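Local coordinates for protein transmembrane oligosaccharyl transferase, putative (Archaeoglobus fulgidus, PDB 3VGP) that belongs to the AglB-type oligosaccharyl transferase family of membrane proteins and is represented here by its C-terminal globular domain, at residues Phe68-Ser73 against Thr103-Ile108; Val89-Glu94 against Thr131-Leu136. The protein carries 1 engineered substitution. All blocks are in the same frame, centred on the assembly; numbering follows the deposited sequence.

Interaction 1: Phe68-Ser73 against Thr103-Ile108; sequences FFTAKS and TKFPAI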
loop_
_atom_site.group_PDB
_atom_site.type_symbol
_atom_site.label_atom_id
_atom_site.label_comp_id
_atom_site.label_asym_id
_atom_site.label_seq_id
_atom_site.Cartn_x
_atom_site.Cartn_y
_atom_site.Cartn_z
ATOM N N PHE A 68 7.033 2.356 3.285
ATOM C CA PHE A 68 6.154 1.587 4.154
ATOM C C PHE A 68 6.277 0.094 3.871
ATOM O O PHE A 68 6.514 -0.702 4.779
ATOM C CB PHE A 68 4.703 2.036 3.940
ATOM C CG PHE A 68 3.689 1.221 4.695
ATOM C CD1 PHE A 68 3.264 1.605 5.959
ATOM C CD2 PHE A 68 3.158 0.066 4.133
ATOM C CE1 PHE A 68 2.324 0.851 6.652
ATOM C CE2 PHE A 68 2.219 -0.696 4.818
ATOM C CZ PHE A 68 1.802 -0.300 6.082
ATOM N N PHE A 69 6.128 -0.282 2.604
ATOM C CA PHE A 69 6.194 -1.686 2.227
ATOM C C PHE A 69 7.551 -2.336 2.466
ATOM O O PHE A 69 7.610 -3.496 2.876
ATOM C CB PHE A 69 5.770 -1.869 0.762
ATOM C CG PHE A 69 4.282 -1.700 0.532
ATOM C CD1 PHE A 69 3.357 -2.281 1.408
ATOM C CD2 PHE A 69 3.806 -0.984 -0.564
ATOM C CE1 PHE A 69 1.982 -2.148 1.190
ATOM C CE2 PHE A 69 2.436 -0.845 -0.795
ATOM C CZ PHE A 69 1.520 -1.429 0.083
ATOM N N THR A 70 8.632 -1.594 2.241
ATOM C CA THR A 70 9.973 -2.145 2.435
ATOM C C THR A 70 10.498 -2.068 3.867
ATOM O O THR A 70 11.603 -2.542 4.151
ATOM C CB THR A 70 10.998 -1.470 1.486
ATOM O OG1 THR A 70 11.018 -0.055 1.713
ATOM C CG2 THR A 70 10.623 -1.733 0.042
ATOM N N ALA A 71 9.718 -1.486 4.774
ATOM C CA ALA A 71 10.144 -1.390 6.166
ATOM C C ALA A 71 10.349 -2.787 6.742
ATOM O O ALA A 71 9.598 -3.710 6.430
ATOM C CB ALA A 71 9.103 -0.637 6.988
ATOM N N LYS A 72 11.376 -2.938 7.574
ATOM C CA LYS A 72 11.669 -4.224 8.200
ATOM C C LYS A 72 10.979 -4.343 9.556
ATOM O O LYS A 72 10.758 -5.448 10.053
ATOM C CB LYS A 72 13.180 -4.395 8.371
ATOM C CG LYS A 72 13.937 -4.572 7.059
ATOM C CD LYS A 72 13.557 -5.882 6.380
ATOM C CE LYS A 72 14.273 -6.065 5.046
ATOM N NZ LYS A 72 15.758 -6.103 5.199
ATOM N N SER A 73 10.643 -3.204 10.154
ATOM C CA SER A 73 9.975 -3.199 11.451
ATOM C C SER A 73 8.610 -2.533 11.348
ATOM O O SER A 73 8.449 -1.523 10.667
ATOM C CB SER A 73 10.822 -2.461 12.494
ATOM O OG SER A 73 10.764 -1.057 12.314
ATOM N N THR A 103 6.521 -9.014 -11.261
ATOM C CA THR A 103 6.461 -8.351 -9.971
ATOM C C THR A 103 6.831 -6.874 -10.027
ATOM O O THR A 103 7.654 -6.452 -10.838
ATOM C CB THR A 103 7.408 -9.041 -8.976
ATOM O OG1 THR A 103 7.415 -8.314 -7.743
ATOM C CG2 THR A 103 8.827 -9.078 -9.532
ATOM N N LYS A 104 6.208 -6.094 -9.149
ATOM C CA LYS A 104 6.475 -4.668 -9.061
ATOM C C LYS A 104 7.322 -4.396 -7.824
ATOM O O LYS A 104 7.665 -3.252 -7.546
ATOM C CB LYS A 104 5.159 -3.884 -8.968
ATOM C CG LYS A 104 4.338 -3.901 -10.247
ATOM C CD LYS A 104 2.978 -3.226 -10.065
ATOM C CE LYS A 104 2.181 -3.278 -11.363
ATOM N NZ LYS A 104 0.847 -2.634 -11.249
ATOM N N PHE A 105 7.661 -5.446 -7.076
ATOM C CA PHE A 105 8.461 -5.247 -5.871
ATOM C C PHE A 105 9.829 -4.631 -6.174
ATOM O O PHE A 105 10.314 -3.795 -5.414
ATOM C CB PHE A 105 8.618 -6.555 -5.090
ATOM C CG PHE A 105 9.225 -6.362 -3.727
ATOM C CD1 PHE A 105 10.509 -6.816 -3.452
ATOM C CD2 PHE A 105 8.533 -5.664 -2.739
ATOM C CE1 PHE A 105 11.099 -6.577 -2.213
ATOM C CE2 PHE A 105 9.119 -5.418 -1.496
ATOM C CZ PHE A 105 10.406 -5.878 -1.238
ATOM N N PRO A 106 10.474 -5.031 -7.282
ATOM C CA PRO A 106 11.774 -4.405 -7.545
ATOM C C PRO A 106 11.611 -2.894 -7.747
ATOM O O PRO A 106 12.451 -2.110 -7.313
ATOM C CB PRO A 106 12.246 -5.121 -8.810
ATOM C CG PRO A 106 11.688 -6.510 -8.612
ATOM C CD PRO A 106 10.270 -6.204 -8.152
ATOM N N ALA A 107 10.523 -2.492 -8.403
ATOM C CA ALA A 107 10.254 -1.079 -8.642
ATOM C C ALA A 107 10.034 -0.385 -7.306
ATOM O O ALA A 107 10.518 0.721 -7.082
ATOM C CB ALA A 107 9.016 -0.914 -9.533
ATOM N N ILE A 108 9.296 -1.043 -6.419
ATOM C CA ILE A 108 9.036 -0.492 -5.097
ATOM C C ILE A 108 10.362 -0.295 -4.365
ATOM O O ILE A 108 10.599 0.753 -3.763
ATOM C CB ILE A 108 8.112 -1.433 -4.280
ATOM C CG1 ILE A 108 6.688 -1.370 -4.845
ATOM C CG2 ILE A 108 8.128 -1.049 -2.814
ATOM C CD1 ILE A 108 5.718 -2.381 -4.227
#

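Interaction 2: Val89-Glu94 against Thr131-Leu136; sequences VVTADE and TVLYRL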
loop_
_atom_site.group_PDB
_atom_site.type_symbol
_atom_site.label_atom_id
_atom_site.label_comp_id
_atom_site.label_asym_id
_atom_site.label_seq_id
_atom_site.Cartn_x
_atom_site.Cartn_y
_atom_site.Cartn_z
ATOM N N VAL A 89 -4.606 0.169 3.952
ATOM C CA VAL A 89 -3.384 -0.182 3.244
ATOM C C VAL A 89 -3.818 -1.349 2.357
ATOM O O VAL A 89 -4.464 -2.284 2.829
ATOM C CB VAL A 89 -2.271 -0.656 4.203
ATOM C CG1 VAL A 89 -1.088 -1.163 3.399
ATOM C CG2 VAL A 89 -1.826 0.500 5.093
ATOM N N VAL A 90 -3.468 -1.300 1.080
ATOM C CA VAL A 90 -3.890 -2.351 0.160
ATOM C C VAL A 90 -2.717 -3.053 -0.505
ATOM O O VAL A 90 -1.788 -2.402 -0.981
ATOM C CB VAL A 90 -4.799 -1.770 -0.944
ATOM C CG1 VAL A 90 -5.401 -2.896 -1.776
ATOM C CG2 VAL A 90 -5.893 -0.921 -0.316
ATOM N N THR A 91 -2.772 -4.381 -0.538
ATOM C CA THR A 91 -1.722 -5.183 -1.161
ATOM C C THR A 91 -2.339 -6.073 -2.239
ATOM O O THR A 91 -3.558 -6.132 -2.382
ATOM C CB THR A 91 -0.986 -6.079 -0.127
ATOM O OG1 THR A 91 -1.892 -7.051 0.416
ATOM C CG2 THR A 91 -0.426 -5.224 1.014
ATOM N N ALA A 92 -1.488 -6.742 -3.011
ATOM C CA ALA A 92 -1.939 -7.641 -4.073
ATOM C C ALA A 92 -0.748 -8.505 -4.461
ATOM O O ALA A 92 0.395 -8.149 -4.176
ATOM C CB ALA A 92 -2.428 -6.843 -5.279
ATOM N N ASP A 93 -0.997 -9.635 -5.116
ATOM C CA ASP A 93 0.114 -10.508 -5.491
ATOM C C ASP A 93 1.163 -9.776 -6.318
ATOM O O ASP A 93 2.364 -10.010 -6.155
ATOM C CB ASP A 93 -0.373 -11.721 -6.297
ATOM C CG ASP A 93 -1.122 -12.732 -5.453
ATOM O OD1 ASP A 93 -0.981 -12.706 -4.212
ATOM O OD2 ASP A 93 -1.840 -13.575 -6.041
ATOM N N GLU A 94 0.711 -8.883 -7.191
ATOM C CA GLU A 94 1.614 -8.142 -8.074
ATOM C C GLU A 94 2.764 -7.388 -7.410
ATOM O O GLU A 94 3.813 -7.215 -8.023
ATOM C CB GLU A 94 0.825 -7.163 -8.954
ATOM C CG GLU A 94 0.122 -6.050 -8.184
ATOM C CD GLU A 94 -0.478 -4.992 -9.095
ATOM O OE1 GLU A 94 -1.075 -4.024 -8.572
ATOM O OE2 GLU A 94 -0.348 -5.124 -10.334
ATOM N N THR A 131 10.189 -8.042 5.136
ATOM C CA THR A 131 9.487 -6.756 5.128
ATOM C C THR A 131 8.108 -6.813 5.764
ATOM O O THR A 131 7.553 -7.887 5.994
ATOM C CB THR A 131 9.275 -6.236 3.695
ATOM O OG1 THR A 131 8.393 -7.127 2.996
ATOM C CG2 THR A 131 10.598 -6.152 2.950
ATOM N N VAL A 132 7.557 -5.637 6.038
ATOM C CA VAL A 132 6.222 -5.541 6.603
ATOM C C VAL A 132 5.239 -6.014 5.528
ATOM O O VAL A 132 4.202 -6.606 5.840
ATOM C CB VAL A 132 5.910 -4.089 7.024
ATOM C CG1 VAL A 132 4.409 -3.900 7.208
ATOM C CG2 VAL A 132 6.635 -3.771 8.329
ATOM N N LEU A 133 5.573 -5.766 4.261
ATOM C CA LEU A 133 4.713 -6.205 3.163
ATOM C C LEU A 133 4.541 -7.720 3.221
ATOM O O LEU A 133 3.448 -8.243 2.971
ATOM C CB LEU A 133 5.302 -5.797 1.804
ATOM C CG LEU A 133 4.609 -6.331 0.542
ATOM C CD1 LEU A 133 3.100 -6.075 0.578
ATOM C CD2 LEU A 133 5.230 -5.669 -0.679
ATOM N N TYR A 134 5.617 -8.434 3.544
ATOM C CA TYR A 134 5.524 -9.887 3.640
ATOM C C TYR A 134 4.546 -10.233 4.760
ATOM O O TYR A 134 3.650 -11.062 4.590
ATOM C CB TYR A 134 6.891 -10.507 3.960
ATOM C CG TYR A 134 6.818 -11.998 4.229
ATOM C CD1 TYR A 134 7.010 -12.925 3.203
ATOM C CD2 TYR A 134 6.512 -12.478 5.502
ATOM C CE1 TYR A 134 6.897 -14.297 3.438
ATOM C CE2 TYR A 134 6.395 -13.847 5.749
ATOM C CZ TYR A 134 6.589 -14.747 4.711
ATOM O OH TYR A 134 6.484 -16.097 4.955
ATOM N N ARG A 135 4.720 -9.591 5.910
ATOM C CA ARG A 135 3.853 -9.847 7.052
ATOM C C ARG A 135 2.403 -9.473 6.791
ATOM O O ARG A 135 1.499 -10.003 7.433
ATOM C CB ARG A 135 4.392 -9.133 8.288
ATOM C CG ARG A 135 5.424 -9.970 9.034
ATOM C CD ARG A 135 6.236 -9.127 9.981
ATOM N NE ARG A 135 7.267 -8.383 9.268
ATOM C CZ ARG A 135 8.019 -7.438 9.819
ATOM N NH1 ARG A 135 7.854 -7.117 11.095
ATOM N NH2 ARG A 135 8.937 -6.821 9.094
ATOM N N LEU A 136 2.176 -8.558 5.854
ATOM C CA LEU A 136 0.810 -8.184 5.512
ATOM C C LEU A 136 0.219 -9.216 4.555
ATOM O O LEU A 136 -0.675 -9.986 4.914
ATOM C CB LEU A 136 0.765 -6.801 4.839
ATOM C CG LEU A 136 1.002 -5.571 5.719
ATOM C CD1 LEU A 136 1.234 -4.342 4.861
ATOM C CD2 LEU A 136 -0.210 -5.366 6.613
#

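Interaction 1: Phe68-Ser73 against Thr103-Ile108
Thr-70 lays its methyl CG2 against the CG2 branch of Ile-108, the two atoms 3.9 Å apart; the two side chains lie alongside, heading opposite ways. The contact belongs to the helical part of this alpha/beta domain, where helix 58-69 and the residue after it meet the first turn of helix 105-111. With OG1 lodged between the backbone N and the carbonyl carbon (chi1 58°), the threonine turns its hydroxyl back to a hydrogen bond with Ala-66 O one turn earlier, and its methyl is left for the apolar partners. The same CG2 also comes to Phe-105 CE2 at 4.3 Å, meeting the ring at a slant.

Ile-108 uses both of its branches. CG2, anti to the backbone N, takes the threonine methyl, while the extended CG1-CD1 arm (chi2 173°) carries CD1 to 4.4 Å from Phe-69 CD2. Phe-105 leaves its helix alongside the other segment, and only the far end of its ring, at CE2, comes up to the threonine methyl; Phe-128 packs edge-to-face with that ring, and Phe-127 touches both it and Thr-70. Elsewhere Ile-108 rests on Trp-38, the first residue of the WWDYG motif that marks oligosaccharyl transferases, so this buried apolar cluster abuts the family's signature sequence.

The start of the helix is capped: Thr-103 OG1 accepts from Phe-105 N at 3.0 Å, with an N-H...O angle of 161°.

Interaction 2: Val89-Glu94 against Thr131-Leu136
Thr-91 and Leu-133 make the tightest touch, methyl CG2 of the threonine to CD1 of the leucine at 3.7 Å. CD1 of Leu-133 also approaches the threonine CB. Next along the helix, Leu-136 brings its own CD1 to 4.3 Å from Thr-91 CG2. That same Leu-136 CD1 lies 4.2 Å from Val-89 CG1, the leucine crossing the valine at about a right angle. Both leucines thus reach the same threonine methyl, from directions roughly at right angles; all four residues are buried, and they meet through carbon atoms.

One shell out, the polar end of Thr-91 is engaged: OG1 hydrogen bonds to His-137 ND1, and the other ring nitrogen, NE2, bonds to Asp-93 OD1. The imidazole therefore ties the strand and the turn after it to the residue following Leu-136. The helix is started by Thr-131, whose OG1 sits at the N-cap and accepts from Tyr-134 N at 3.1 Å. Phe-159, on the neighbouring strand, touches both Thr-91 and Leu-136.

Strand 89-91 and helix 132-136 run nearly perpendicular, at 79°. Their axes pass 9.9 Å apart. Val-89 and Thr-91 point to this helix, whereas Val-90 points away, onto Trp-8 and Met-15 of helix 6-20. Helices packed against the two faces of a mixed sheet make this a layered alpha/beta fold.

The two contacts lie side by side, their centres about 8 Å apart, and their segments alternate along the chain (68-73, 89-94, 103-108, 131-136). A backbone bond ties them directly: Ala-71 O meets Val-132 N at 2.8 Å, joining the turn after helix 58-69 to the start of helix 132-138. Side chains share the space between. Phe-69 of interaction 1 also rests on Val-89, Thr-91 and Leu-133 of interaction 2, and Leu-133 reaches Phe-105 as well. Through Phe-69, Leu-133 and Phe-105 the two apolar contacts run into one another between the sheet and the helices. Outside this core, Lys-104 NZ of interaction 1 forms a salt bridge with Glu-94 OE2 of interaction 2.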